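Local coordinates for protein probable CoA-transferase alpha subunit (Rhodococcus jostii, PDB 6COJ) that probably acts as the alpha subunit of a CoA-transferase-family enzyme and binds a coenzyme A thioester that carries a spirocyclic lactone, at residues A[36-39]-A[45-48]; A[68-73]-A[253-258]; A[28-33]-A[177-182]; A[213-218]-A[235-240]. The protein carries 1 engineered substitution. All coordinates share one frame; numbering follows the deposited sequence.

Contact 1 (A[36-39]-A[45-48])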
loop_
_atom_site.group_PDB
_atom_site.type_symbol
_atom_site.label_atom_id
_atom_site.label_comp_id
_atom_site.label_asym_id
_atom_site.label_seq_id
_atom_site.Cartn_x
_atom_site.Cartn_y
_atom_site.Cartn_z
ATOM N N ILE A 36 -14.139 -7.801 16.003
ATOM C CA ILE A 36 -13.416 -6.583 16.348
ATOM C C ILE A 36 -11.954 -6.747 15.961
ATOM O O ILE A 36 -11.313 -7.738 16.336
ATOM C CB ILE A 36 -13.552 -6.251 17.845
ATOM C CG1 ILE A 36 -15.031 -6.105 18.207
ATOM C CG2 ILE A 36 -12.768 -4.976 18.191
ATOM C CD1 ILE A 36 -15.271 -5.672 19.643
ATOM N N GLY A 37 -11.430 -5.771 15.225
ATOM C CA GLY A 37 -10.012 -5.723 14.928
ATOM C C GLY A 37 -9.327 -4.836 15.952
ATOM O O GLY A 37 -9.844 -3.786 16.324
ATOM N N ILE A 38 -8.162 -5.273 16.417
ATOM C CA ILE A 38 -7.395 -4.511 17.394
ATOM C C ILE A 38 -6.050 -4.154 16.780
ATOM O O ILE A 38 -5.326 -5.037 16.298
ATOM C CB ILE A 38 -7.225 -5.280 18.717
ATOM C CG1 ILE A 38 -8.592 -5.689 19.259
ATOM C CG2 ILE A 38 -6.476 -4.407 19.715
ATOM C CD1 ILE A 38 -8.527 -6.484 20.538
ATOM N N GLY A 39 -5.726 -2.862 16.799
ATOM C CA GLY A 39 -4.537 -2.336 16.155
ATOM C C GLY A 39 -3.251 -2.641 16.907
ATOM O O GLY A 39 -3.180 -3.536 17.756
ATOM N N ARG A 45 2.032 -0.435 20.848
ATOM C CA ARG A 45 0.939 0.522 20.625
ATOM C C ARG A 45 -0.425 -0.146 20.553
ATOM O O ARG A 45 -1.244 0.123 19.671
ATOM C CB ARG A 45 1.201 1.463 19.447
ATOM C CG ARG A 45 0.612 2.854 19.707
ATOM C CD ARG A 45 0.867 3.849 18.561
ATOM N NE ARG A 45 0.170 3.398 17.354
ATOM C CZ ARG A 45 0.734 3.132 16.180
ATOM N NH1 ARG A 45 2.035 3.335 15.971
ATOM N NH2 ARG A 45 -0.039 2.675 15.197
ATOM N N LYS A 46 -0.684 -1.013 21.535
ATOM C CA LYS A 46 -2.003 -1.597 21.641
ATOM C C LYS A 46 -2.944 -0.615 22.331
ATOM O O LYS A 46 -2.521 0.148 23.202
ATOM C CB LYS A 46 -1.921 -2.870 22.473
ATOM C CG LYS A 46 -1.311 -4.022 21.698
ATOM C CD LYS A 46 -2.270 -4.513 20.648
ATOM C CE LYS A 46 -1.685 -5.621 19.808
ATOM N NZ LYS A 46 -2.723 -6.088 18.862
ATOM N N PRO A 47 -4.243 -0.608 21.954
ATOM C CA PRO A 47 -5.233 0.242 22.658
ATOM C C PRO A 47 -5.637 -0.389 23.987
ATOM O O PRO A 47 -6.764 -0.863 24.194
ATOM C CB PRO A 47 -6.384 0.304 21.649
ATOM C CG PRO A 47 -6.330 -1.034 20.976
ATOM C CD PRO A 47 -4.850 -1.342 20.827
ATOM N N MET A 48 -4.680 -0.413 24.920
ATOM C CA MET A 48 -4.854 -1.160 26.159
ATOM C C MET A 48 -5.909 -0.534 27.061
ATOM O O MET A 48 -6.624 -1.260 27.766
ATOM C CB MET A 48 -3.519 -1.290 26.894
ATOM C CG MET A 48 -2.453 -2.083 26.162
ATOM S SD MET A 48 -2.872 -3.815 25.903
ATOM C CE MET A 48 -2.542 -4.460 27.542
#
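A buried lysine ammonium closes over the end of a strand here: Lys-46 reaches back so that its NZ donates to Gly-39 O at 2.8 Å. The setting is the Rossmann-like parallel sheet of the CoA-transferase fold, where strand 35-38 gives way to loop at Gly-39 and a short connection leads into helix 48-56. The lysine chain bends at its second torsion (chi2 -72°) and then runs fully extended, which carries the amine across the loop. Its CD lies only 3.2 Å from Gly-39 O, showing that the methylenes as well as the nitrogen close over this oxygen. NZ comes in close to the line of the carbonyl (C=O...N 159°), tilted moderately from its plane. NZ also forms a salt bridge with Asp-71 OD2 and a hydrogen bond with Tyr-67 O. An alanine in place of Lys-46 would probably leave the buried Asp-71 carboxylate without its countercharge and Gly-39 O without this donor. Beside the polar link, Pro-47, the N-cap of helix 48-56 and centre of an inverse gamma turn, lays CG and CD of its ring at a slant against Ile-38 CG2, which is 3.6 Å from Pro-47 CG.

Contact 2 (A[68-73]-A[253-258]); sequences GGPDLG and HFTLAG
Thr-255 OG1 is gripped twice as its methyl meets Pro-70: it donates to Ala-252 O and accepts from Lys-46 N. With the hydroxyl set between the backbone N and the carbonyl carbon, CG2 lies beside the backbone N and comes within 3.7 Å of Pro-70 CG. A polar face and an apolar face are thus fixed by one small side chain. The second partner of the proline is Phe-254, which follows a cis peptide bond. Its chi1 of 43° swings the ring towards the proline, and CE1 comes to 3.5 Å from Pro-70 CB while CZ stands 3.6 Å from that same carbon. The methylene approaches the ring obliquely, and the two side chains pass in opposite directions. Met-48 touches Pro-70, Phe-254 and Thr-255 alike, so helix 48-56 joins the cluster. Behind the proline, Gly-69 N donates to Asp-71 OD1 at 2.8 Å, tying the N-cap residue to the first turn of the helix. The neighbouring Gly-68 is bonded through its backbone to Phe-88, a residue of the ligand pocket, whereas the side chain of Pro-70 itself is about 13 Å from the ligand. The helix 70-77 that follows parallel strand 62-65 fits the Rossmann-like alpha/beta fold of the family, and loop 253-258 packs against the start of that helix.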
loop_
_atom_site.group_PDB
_atom_site.type_symbol
_atom_site.label_atom_id
_atom_site.label_comp_id
_atom_site.label_asym_id
_atom_site.label_seq_id
_atom_site.Cartn_x
_atom_site.Cartn_y
_atom_site.Cartn_z
ATOM N N GLY A 68 -1.478 -10.359 17.551
ATOM C CA GLY A 68 -1.816 -10.463 18.963
ATOM C C GLY A 68 -0.681 -10.179 19.933
ATOM O O GLY A 68 0.485 -10.486 19.696
ATOM N N GLY A 69 -1.077 -9.622 21.076
ATOM C CA GLY A 69 -0.205 -9.408 22.208
ATOM C C GLY A 69 -1.004 -9.494 23.493
ATOM O O GLY A 69 -1.932 -10.299 23.616
ATOM N N PRO A 70 -0.673 -8.650 24.476
ATOM C CA PRO A 70 -1.404 -8.687 25.755
ATOM C C PRO A 70 -2.839 -8.199 25.650
ATOM O O PRO A 70 -3.614 -8.413 26.595
ATOM C CB PRO A 70 -0.569 -7.780 26.664
ATOM C CG PRO A 70 0.094 -6.802 25.697
ATOM C CD PRO A 70 0.395 -7.633 24.467
ATOM N N ASP A 71 -3.203 -7.529 24.554
ATOM C CA ASP A 71 -4.607 -7.236 24.286
ATOM C C ASP A 71 -5.419 -8.522 24.223
ATOM O O ASP A 71 -6.442 -8.670 24.911
ATOM C CB ASP A 71 -4.743 -6.446 22.973
ATOM C CG ASP A 71 -4.126 -7.151 21.755
ATOM O OD1 ASP A 71 -3.063 -7.798 21.872
ATOM O OD2 ASP A 71 -4.729 -7.044 20.662
ATOM N N LEU A 72 -4.963 -9.472 23.410
ATOM C CA LEU A 72 -5.655 -10.747 23.288
ATOM C C LEU A 72 -5.564 -11.545 24.581
ATOM O O LEU A 72 -6.534 -12.198 24.978
ATOM C CB LEU A 72 -5.071 -11.529 22.108
ATOM C CG LEU A 72 -5.773 -12.833 21.736
ATOM C CD1 LEU A 72 -7.253 -12.596 21.464
ATOM C CD2 LEU A 72 -5.095 -13.468 20.527
ATOM N N GLY A 73 -4.416 -11.491 25.262
ATOM C CA GLY A 73 -4.298 -12.166 26.545
ATOM C C GLY A 73 -5.314 -11.676 27.557
ATOM O O GLY A 73 -6.000 -12.473 28.207
ATOM N N HIS A 253 -0.266 1.748 27.651
ATOM C CA HIS A 253 0.439 1.024 28.707
ATOM C C HIS A 253 -0.241 -0.332 28.928
ATOM O O HIS A 253 -1.460 -0.371 29.053
ATOM C CB HIS A 253 0.408 1.835 30.004
ATOM C CG HIS A 253 1.212 1.222 31.105
ATOM N ND1 HIS A 253 0.715 0.230 31.926
ATOM C CD2 HIS A 253 2.486 1.445 31.509
ATOM C CE1 HIS A 253 1.651 -0.136 32.782
ATOM N NE2 HIS A 253 2.731 0.592 32.557
ATOM N N PHE A 254 0.505 -1.440 29.004
ATOM C CA PHE A 254 1.955 -1.483 29.171
ATOM C C PHE A 254 2.752 -1.775 27.900
ATOM O O PHE A 254 3.914 -2.177 27.987
ATOM C CB PHE A 254 2.312 -2.540 30.235
ATOM C CG PHE A 254 1.536 -3.832 30.105
ATOM C CD1 PHE A 254 1.968 -4.844 29.250
ATOM C CD2 PHE A 254 0.371 -4.034 30.838
ATOM C CE1 PHE A 254 1.249 -6.032 29.138
ATOM C CE2 PHE A 254 -0.352 -5.221 30.729
ATOM C CZ PHE A 254 0.089 -6.219 29.879
ATOM N N THR A 255 2.158 -1.567 26.726
ATOM C CA THR A 255 2.907 -1.726 25.484
ATOM C C THR A 255 3.631 -0.419 25.139
ATOM O O THR A 255 3.370 0.638 25.723
ATOM C CB THR A 255 1.979 -2.161 24.343
ATOM O OG1 THR A 255 1.053 -1.114 23.997
ATOM C CG2 THR A 255 1.201 -3.404 24.777
ATOM N N LEU A 256 4.564 -0.492 24.192
ATOM C CA LEU A 256 5.275 0.724 23.789
ATOM C C LEU A 256 4.378 1.616 22.925
ATOM O O LEU A 256 3.328 1.200 22.432
ATOM C CB LEU A 256 6.602 0.394 23.097
ATOM C CG LEU A 256 6.636 -0.474 21.835
ATOM C CD1 LEU A 256 6.099 0.264 20.614
ATOM C CD2 LEU A 256 8.060 -0.959 21.570
ATOM N N ALA A 257 4.809 2.855 22.710
ATOM C CA ALA A 257 3.963 3.790 21.969
ATOM C C ALA A 257 4.801 4.791 21.179
ATOM O O ALA A 257 4.680 6.004 21.329
ATOM C CB ALA A 257 2.980 4.499 22.896
ATOM N N GLY A 258 5.655 4.279 20.299
ATOM C CA GLY A 258 6.419 5.158 19.427
ATOM C C GLY A 258 7.257 6.121 20.241
ATOM O O GLY A 258 7.938 5.726 21.195
#

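Contact 3 (A[28-33]-A[177-182])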
loop_
_atom_site.group_PDB
_atom_site.type_symbol
_atom_site.label_atom_id
_atom_site.label_comp_id
_atom_site.label_asym_id
_atom_site.label_seq_id
_atom_site.Cartn_x
_atom_site.Cartn_y
_atom_site.Cartn_z
ATOM N N GLY A 28 -19.445 1.123 24.982
ATOM C CA GLY A 28 -20.900 1.100 24.945
ATOM C C GLY A 28 -21.488 1.011 23.547
ATOM O O GLY A 28 -22.670 0.679 23.403
ATOM N N GLU A 29 -20.703 1.330 22.518
ATOM C CA GLU A 29 -21.113 1.169 21.129
ATOM C C GLU A 29 -20.845 -0.229 20.594
ATOM O O GLU A 29 -21.296 -0.554 19.487
ATOM C CB GLU A 29 -20.376 2.175 20.237
ATOM C CG GLU A 29 -20.762 3.621 20.472
ATOM C CD GLU A 29 -22.256 3.835 20.376
ATOM O OE1 GLU A 29 -22.874 4.208 21.396
ATOM O OE2 GLU A 29 -22.818 3.616 19.283
ATOM N N LEU A 30 -20.100 -1.046 21.331
ATOM C CA LEU A 30 -19.806 -2.411 20.927
ATOM C C LEU A 30 -20.875 -3.352 21.467
ATOM O O LEU A 30 -21.621 -3.020 22.391
ATOM C CB LEU A 30 -18.429 -2.830 21.439
ATOM C CG LEU A 30 -17.297 -1.870 21.072
ATOM C CD1 LEU A 30 -16.001 -2.345 21.712
ATOM C CD2 LEU A 30 -17.147 -1.739 19.545
ATOM N N ARG A 31 -20.953 -4.533 20.864
ATOM C CA ARG A 31 -21.957 -5.514 21.239
ATOM C C ARG A 31 -21.322 -6.892 21.264
ATOM O O ARG A 31 -20.402 -7.184 20.494
ATOM C CB ARG A 31 -23.125 -5.538 20.244
ATOM C CG ARG A 31 -23.820 -4.204 20.048
ATOM C CD ARG A 31 -24.646 -3.842 21.269
ATOM N NE ARG A 31 -25.453 -2.647 21.046
ATOM C CZ ARG A 31 -25.094 -1.423 21.416
ATOM N NH1 ARG A 31 -25.891 -0.393 21.171
ATOM N NH2 ARG A 31 -23.942 -1.232 22.042
ATOM N N SER A 32 -21.832 -7.744 22.152
ATOM C CA SER A 32 -21.388 -9.126 22.168
ATOM C C SER A 32 -21.608 -9.743 20.792
ATOM O O SER A 32 -22.571 -9.412 20.092
ATOM C CB SER A 32 -22.143 -9.915 23.242
ATOM O OG SER A 32 -21.799 -9.443 24.538
ATOM N N GLY A 33 -20.696 -10.623 20.397
ATOM C CA GLY A 33 -20.775 -11.280 19.110
ATOM C C GLY A 33 -20.121 -10.540 17.969
ATOM O O GLY A 33 -20.075 -11.077 16.855
ATOM N N LEU A 177 -14.703 -6.142 9.497
ATOM C CA LEU A 177 -14.822 -5.982 10.937
ATOM C C LEU A 177 -16.070 -5.187 11.297
ATOM O O LEU A 177 -16.398 -4.194 10.640
ATOM C CB LEU A 177 -13.615 -5.216 11.476
ATOM C CG LEU A 177 -12.238 -5.682 10.991
ATOM C CD1 LEU A 177 -11.150 -4.703 11.426
ATOM C CD2 LEU A 177 -11.944 -7.083 11.504
ATOM N N ASP A 178 -16.745 -5.606 12.372
ATOM C CA ASP A 178 -17.800 -4.759 12.914
ATOM C C ASP A 178 -17.207 -3.515 13.549
ATOM O O ASP A 178 -17.797 -2.432 13.469
ATOM C CB ASP A 178 -18.639 -5.532 13.930
ATOM C CG ASP A 178 -19.369 -6.694 13.297
ATOM O OD1 ASP A 178 -20.048 -6.478 12.269
ATOM O OD2 ASP A 178 -19.235 -7.820 13.807
ATOM N N ALA A 179 -16.048 -3.648 14.193
ATOM C CA ALA A 179 -15.436 -2.510 14.862
ATOM C C ALA A 179 -13.924 -2.641 14.827
ATOM O O ALA A 179 -13.374 -3.739 14.693
ATOM C CB ALA A 179 -15.928 -2.380 16.309
ATOM N N ALA A 180 -13.254 -1.495 14.928
ATOM C CA ALA A 180 -11.807 -1.440 15.098
ATOM C C ALA A 180 -11.489 -0.576 16.306
ATOM O O ALA A 180 -12.134 0.456 16.533
ATOM C CB ALA A 180 -11.107 -0.844 13.862
ATOM N N LEU A 181 -10.497 -1.012 17.082
ATOM C CA LEU A 181 -9.965 -0.266 18.222
ATOM C C LEU A 181 -8.484 -0.043 17.953
ATOM O O LEU A 181 -7.733 -1.008 17.776
ATOM C CB LEU A 181 -10.135 -1.063 19.523
ATOM C CG LEU A 181 -11.533 -1.593 19.832
ATOM C CD1 LEU A 181 -11.481 -2.486 21.066
ATOM C CD2 LEU A 181 -12.507 -0.452 20.033
ATOM N N VAL A 182 -8.063 1.224 17.887
ATOM C CA VAL A 182 -6.666 1.560 17.625
ATOM C C VAL A 182 -6.257 2.690 18.561
ATOM O O VAL A 182 -7.092 3.464 19.031
ATOM C CB VAL A 182 -6.408 1.957 16.146
ATOM C CG1 VAL A 182 -6.811 0.818 15.189
ATOM C CG2 VAL A 182 -7.152 3.244 15.787
#
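From Asp-178 to Leu-181, the chain touches Leu-30 at two points. Asp-178 stands where the chain turns a corner; its OD2 accepts from Thr-35 N, anchoring the turn beside the start of strand 35-38. Ala-179 comes next, its CB directed at the 28-33 loop, and meets Leu-30 CD2 at 3.5 Å. Ala-180 points the other way and packs on Ala-210. Leu-181 brings the end of its side chain back to the loop, where CD2 lies 4.3 Å from Leu-30 CD1, a looser touch. The two methyl branches of Leu-30 therefore divide the work: CG sits beside the backbone N (chi1 -53°), and from there CD2 goes to the alanine and CD1 to the leucine. Ile-36 and Phe-214 also touch Leu-30, joining it to the neighbouring strands of the parallel sheet. The loop is braced from its own side by Arg-31, whose NH2 donates to Gly-28 O at 2.7 Å and to Leu-30 O at 3.0 Å. Both oxygens lie near the guanidinium plane, although the nitrogen stands above each carbonyl plane. With no hydrogen bond between the two segments, the contact rests on the fit of buried methyl groups.

Contact 4 (A[213-218]-A[235-240]); sequences RFVSVE and LILNRM
Arg-213 leaves strand 213-217 with its CB directed at the 235-240 segment, and its tip ends on Met-240 O. CG lies anti to the carbonyl carbon, and the chain then folds at chi2 (80°) and chi3 (57°), curling the methylenes before the guanidinium opens out. NE forms a salt bridge with Asp-243 OD2. NH1 bonds to Cys-207 O and donates to a water 2.9 Å away, which lies in plane at the guanidinium edge. NH2 donates to Met-240 O at 2.9 Å, with an N-H...O angle of 151°, coming from above the carbonyl plane. That oxygen also accepts from the same water, whose oxygen is 2.9 Å from Met-240 O, so direct and water-mediated links close a ring between arginine and carbonyl. A leucine in place of Arg-213 would probably leave Asp-243 without its salt-bridge partner and Met-240 O without its direct donor. Two residues along the strand, the contact turns apolar: Val-215 CG2 meets Leu-237 CD1 at 4.1 Å, the side chains sliding past each other. The segment carrying Met-240 is shaped by Asn-238, whose OD1 accepts from Met-240 N at 3.0 Å. Arg-239 between them turns outward from this contact, and its NE pairs with an acidic side chain of a neighbouring subunit. The arrangement joins a parallel strand to a small antiparallel sheet whose last strand carries a classic beta bulge, Ile-236 and Leu-237 facing Ala-193, and leads into an Asx turn.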
loop_
_atom_site.group_PDB
_atom_site.type_symbol
_atom_site.label_atom_id
_atom_site.label_comp_id
_atom_site.label_asym_id
_atom_site.label_seq_id
_atom_site.Cartn_x
_atom_site.Cartn_y
_atom_site.Cartn_z
ATOM N N ARG A 213 -15.387 2.700 14.198
ATOM C CA ARG A 213 -13.956 2.891 14.380
ATOM C C ARG A 213 -13.707 3.799 15.574
ATOM O O ARG A 213 -14.168 4.944 15.593
ATOM C CB ARG A 213 -13.347 3.508 13.121
ATOM C CG ARG A 213 -13.185 2.536 11.954
ATOM C CD ARG A 213 -14.474 2.292 11.188
ATOM N NE ARG A 213 -15.052 3.530 10.665
ATOM C CZ ARG A 213 -14.707 4.077 9.503
ATOM N NH1 ARG A 213 -13.783 3.501 8.750
ATOM N NH2 ARG A 213 -15.293 5.192 9.099
ATOM N N PHE A 214 -12.965 3.298 16.557
ATOM C CA PHE A 214 -12.641 4.068 17.751
ATOM C C PHE A 214 -11.133 4.195 17.866
ATOM O O PHE A 214 -10.419 3.186 17.838
ATOM C CB PHE A 214 -13.265 3.415 18.984
ATOM C CG PHE A 214 -14.746 3.321 18.876
ATOM C CD1 PHE A 214 -15.529 4.445 19.050
ATOM C CD2 PHE A 214 -15.342 2.140 18.458
ATOM C CE1 PHE A 214 -16.888 4.380 18.885
ATOM C CE2 PHE A 214 -16.709 2.065 18.298
ATOM C CZ PHE A 214 -17.482 3.190 18.509
ATOM N N VAL A 215 -10.650 5.434 17.956
ATOM C CA VAL A 215 -9.227 5.719 18.125
ATOM C C VAL A 215 -9.042 6.385 19.477
ATOM O O VAL A 215 -9.688 7.399 19.772
ATOM C CB VAL A 215 -8.644 6.582 16.991
ATOM C CG1 VAL A 215 -9.362 7.913 16.856
ATOM C CG2 VAL A 215 -7.153 6.801 17.213
ATOM N N SER A 216 -8.206 5.793 20.318
ATOM C CA SER A 216 -7.726 6.497 21.493
ATOM C C SER A 216 -6.402 7.165 21.137
ATOM O O SER A 216 -5.638 6.653 20.317
ATOM C CB SER A 216 -7.608 5.552 22.699
ATOM O OG SER A 216 -6.767 4.441 22.426
ATOM N N VAL A 217 -6.156 8.342 21.714
ATOM C CA VAL A 217 -4.941 9.097 21.420
ATOM C C VAL A 217 -4.331 9.581 22.725
ATOM O O VAL A 217 -5.035 9.814 23.711
ATOM C CB VAL A 217 -5.171 10.302 20.470
ATOM C CG1 VAL A 217 -5.618 9.830 19.108
ATOM C CG2 VAL A 217 -6.191 11.257 21.069
ATOM N N GLU A 218 -3.002 9.752 22.725
ATOM C CA GLU A 218 -2.339 10.298 23.907
ATOM C C GLU A 218 -2.853 11.690 24.254
ATOM O O GLU A 218 -2.946 12.050 25.435
ATOM C CB GLU A 218 -0.821 10.360 23.720
ATOM C CG GLU A 218 -0.106 9.032 23.580
ATOM C CD GLU A 218 -0.148 8.239 24.876
ATOM O OE1 GLU A 218 -0.450 7.033 24.796
ATOM O OE2 GLU A 218 0.064 8.830 25.954
ATOM N N LEU A 235 0.037 11.393 9.021
ATOM C CA LEU A 235 -1.400 11.603 9.202
ATOM C C LEU A 235 -2.138 10.416 8.593
ATOM O O LEU A 235 -2.640 10.469 7.466
ATOM C CB LEU A 235 -1.838 12.921 8.570
ATOM C CG LEU A 235 -1.158 14.193 9.088
ATOM C CD1 LEU A 235 -1.471 15.393 8.212
ATOM C CD2 LEU A 235 -1.589 14.456 10.528
ATOM N N ILE A 236 -2.176 9.317 9.348
ATOM C CA ILE A 236 -2.669 8.062 8.785
ATOM C C ILE A 236 -4.183 7.892 8.868
ATOM O O ILE A 236 -4.735 7.067 8.131
ATOM C CB ILE A 236 -1.926 6.810 9.286
ATOM C CG1 ILE A 236 -2.158 6.588 10.785
ATOM C CG2 ILE A 236 -0.421 6.886 8.927
ATOM C CD1 ILE A 236 -1.650 5.222 11.267
ATOM N N LEU A 237 -4.871 8.623 9.740
ATOM C CA LEU A 237 -6.328 8.592 9.762
ATOM C C LEU A 237 -6.877 9.948 9.352
ATOM O O LEU A 237 -6.411 10.989 9.836
ATOM C CB LEU A 237 -6.866 8.240 11.150
ATOM C CG LEU A 237 -6.371 6.943 11.807
ATOM C CD1 LEU A 237 -7.158 6.641 13.080
ATOM C CD2 LEU A 237 -6.452 5.757 10.875
ATOM N N ASN A 238 -7.872 9.931 8.475
ATOM C CA ASN A 238 -8.652 11.112 8.138
ATOM C C ASN A 238 -10.063 10.953 8.710
ATOM O O ASN A 238 -10.394 9.927 9.312
ATOM C CB ASN A 238 -8.602 11.387 6.625
ATOM C CG ASN A 238 -9.262 10.295 5.799
ATOM O OD1 ASN A 238 -10.346 9.815 6.134
ATOM N ND2 ASN A 238 -8.601 9.888 4.725
ATOM N N ARG A 239 -10.904 11.973 8.518
ATOM C CA ARG A 239 -12.191 11.983 9.212
ATOM C C ARG A 239 -13.121 10.871 8.746
ATOM O O ARG A 239 -14.014 10.482 9.507
ATOM C CB ARG A 239 -12.884 13.342 9.069
ATOM C CG ARG A 239 -12.232 14.458 9.852
ATOM C CD ARG A 239 -13.048 15.758 9.774
ATOM N NE ARG A 239 -12.963 16.389 8.453
ATOM C CZ ARG A 239 -13.949 16.426 7.563
ATOM N NH1 ARG A 239 -15.125 15.864 7.830
ATOM N NH2 ARG A 239 -13.750 17.027 6.395
ATOM N N MET A 240 -12.939 10.350 7.529
ATOM C CA MET A 240 -13.781 9.271 7.020
ATOM C C MET A 240 -13.419 7.924 7.596
ATOM O O MET A 240 -14.026 6.918 7.201
ATOM C CB MET A 240 -13.613 9.119 5.513
ATOM C CG MET A 240 -13.740 10.369 4.764
ATOM S SD MET A 240 -13.899 10.021 3.033
ATOM C CE MET A 240 -12.222 9.669 2.560
HETATM O O HOH W 1 -12.805 4.473 6.171
#

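In the fold
Contacts 1, 3 and 4 all reach the seven-stranded parallel sheet, through the neighbouring strands 35-38, 177-184 and 213-217. Contact 1 lies close to the centre of the folded chain, its own centre about 8 Å from that of contact 2, 11 Å from contact 3 and 12 Å from contact 4. Along the sequence, contact 1 falls between the two segments of contact 3, contact 4 between those of contact 2, while contacts 2 and 3 interleave. Backbone pairs such as Gly-39 N to Leu-181 O and Val-182 O to Ser-216 N link the strands directly. Contact 2 adds the loop beyond strand 244-247, so distant parts of the sequence converge around one sheet.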